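PDB 6GGR: bacteriophage virulence determinant from Salmonella enterica subsp. enterica serovar Typhimurium str. 14028S, which is a zinc-binding PipA-family virulence factor, probably a metalloprotease that acts on host proteins during infection. Local coordinates for residues 65-68 with 69-73. Sequence-based numbering, arbitrary orientation.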
loop_
_atom_site.group_PDB
_atom_site.type_symbol
_atom_site.label_atom_id
_atom_site.label_comp_id
_atom_site.label_asym_id
_atom_site.label_seq_id
_atom_site.Cartn_x
_atom_site.Cartn_y
_atom_site.Cartn_z
ATOM N N ASP B 65 -16.271 10.130 13.958
ATOM C CA ASP B 65 -17.377 9.863 13.045
ATOM C C ASP B 65 -17.028 8.744 12.071
ATOM O O ASP B 65 -17.777 7.770 11.935
ATOM C CB ASP B 65 -17.745 11.142 12.292
ATOM C CG ASP B 65 -19.103 11.057 11.627
ATOM O OD1 ASP B 65 -19.469 9.961 11.154
ATOM O OD2 ASP B 65 -19.806 12.088 11.581
ATOM N N THR B 66 -15.890 8.864 11.384
ATOM C CA THR B 66 -15.491 7.829 10.438
ATOM C C THR B 66 -15.285 6.490 11.134
ATOM O O THR B 66 -15.422 5.435 10.504
ATOM C CB THR B 66 -14.213 8.242 9.710
ATOM O OG1 THR B 66 -14.305 9.621 9.327
ATOM C CG2 THR B 66 -14.013 7.392 8.465
ATOM N N TYR B 67 -14.951 6.512 12.427
ATOM C CA TYR B 67 -14.841 5.272 13.187
ATOM C C TYR B 67 -16.162 4.513 13.177
ATOM O O TYR B 67 -16.204 3.318 12.858
ATOM C CB TYR B 67 -14.401 5.578 14.618
ATOM C CG TYR B 67 -14.381 4.376 15.538
ATOM C CD1 TYR B 67 -13.256 3.567 15.634
ATOM C CD2 TYR B 67 -15.484 4.060 16.321
ATOM C CE1 TYR B 67 -13.232 2.475 16.481
ATOM C CE2 TYR B 67 -15.469 2.968 17.168
ATOM C CZ TYR B 67 -14.342 2.180 17.244
ATOM O OH TYR B 67 -14.319 1.093 18.087
ATOM N N ASP B 68 -17.259 5.195 13.513
ATOM C CA ASP B 68 -18.560 4.535 13.541
ATOM C C ASP B 68 -18.948 4.026 12.157
ATOM O O ASP B 68 -19.503 2.930 12.024
ATOM C CB ASP B 68 -19.619 5.496 14.083
ATOM C CG ASP B 68 -19.433 5.798 15.563
ATOM O OD1 ASP B 68 -19.102 4.865 16.326
ATOM O OD2 ASP B 68 -19.618 6.968 15.964
ATOM N N GLU B 69 -18.657 4.805 11.113
ATOM C CA GLU B 69 -18.978 4.379 9.754
ATOM C C GLU B 69 -18.225 3.107 9.391
ATOM O O GLU B 69 -18.815 2.140 8.896
ATOM C CB GLU B 69 -18.649 5.499 8.766
ATOM C CG GLU B 69 -19.562 6.713 8.888
ATOM C CD GLU B 69 -18.987 7.958 8.233
ATOM O OE1 GLU B 69 -17.883 7.878 7.653
ATOM O OE2 GLU B 69 -19.641 9.020 8.300
ATOM N N CYS B 70 -16.914 3.089 9.637
ATOM C CA CYS B 70 -16.109 1.930 9.268
ATOM C C CYS B 70 -16.420 0.733 10.159
ATOM O O CYS B 70 -16.450 -0.406 9.681
ATOM C CB CYS B 70 -14.623 2.282 9.330
ATOM S SG CYS B 70 -14.063 3.371 7.980
ATOM N N ARG B 71 -16.662 0.967 11.451
ATOM C CA ARG B 71 -16.968 -0.139 12.354
ATOM C C ARG B 71 -18.290 -0.803 11.989
ATOM O O ARG B 71 -18.414 -2.032 12.045
ATOM C CB ARG B 71 -17.012 0.347 13.804
ATOM C CG ARG B 71 -16.901 -0.787 14.811
ATOM C CD ARG B 71 -17.464 -0.421 16.176
ATOM N NE ARG B 71 -17.354 -1.545 17.104
ATOM C CZ ARG B 71 -18.270 -2.497 17.256
ATOM N NH1 ARG B 71 -19.393 -2.480 16.549
ATOM N NH2 ARG B 71 -18.062 -3.477 18.124
ATOM N N GLU B 72 -19.299 -0.002 11.637
ATOM C CA GLU B 72 -20.575 -0.561 11.204
ATOM C C GLU B 72 -20.382 -1.485 10.005
ATOM O O GLU B 72 -20.906 -2.603 9.974
ATOM C CB GLU B 72 -21.547 0.572 10.872
ATOM C CG GLU B 72 -22.963 0.115 10.549
ATOM C CD GLU B 72 -23.194 -0.106 9.066
ATOM O OE1 GLU B 72 -22.620 0.646 8.248
ATOM O OE2 GLU B 72 -23.951 -1.035 8.718
ATOM N N VAL B 73 -19.616 -1.032 9.008
ATOM C CA VAL B 73 -19.344 -1.860 7.835
ATOM C C VAL B 73 -18.533 -3.087 8.232
ATOM O O VAL B 73 -18.817 -4.209 7.796
ATOM C CB VAL B 73 -18.627 -1.033 6.753
ATOM C CG1 VAL B 73 -18.179 -1.921 5.585
ATOM C CG2 VAL B 73 -19.540 0.073 6.254
#
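The phenol end of Y67 lies beside the aliphatic arm of R71, one turn further along in the first turns of the alpha-helix 64-84. The two side chains run alongside each other in the same direction: Y67 OH comes 4.0 Å from R71 CD, and the hydroxyl sits at the edge of the guanidinium group, near its plane. Ring and guanidinium planes are turned 47° apart, and CD of R71 approaches the ring obliquely, 4.1 Å from Y67 CE2. CG of R71 is anti to the backbone N (chi1 -162°) and the chain stays extended as far as NE, which carries the arm out along the tyrosine. Both residues also pack on L109 of strand 107-111, and R71 reaches A46 and E47 of helix 45-49.

On another side of the helix, D65 and E69 bring two carboxylates together, with D65 OD1 only 3.0 Å from E69 OE2 and the planes inclined by 60°. Two acceptors this close would repel if both were charged, and one of them may therefore carry a proton. D63, just ahead of the helix, accepts the D65 N-H through OD1, consistent with an N-cap, and its OD2 forms a weak hydrogen bond with T66 OG1.

The methyl CG2 of T66 lies alongside C70, 4.1 Å from C70 SG. C70, the buried member of the group, packs against A111 and L137. Consecutive i to i+4 bonds bind the turn together, and the shortest runs from R71 N to Y67 O at 2.8 Å. R71 CB also comes close to that oxygen, 3.2 Å from Y67 O.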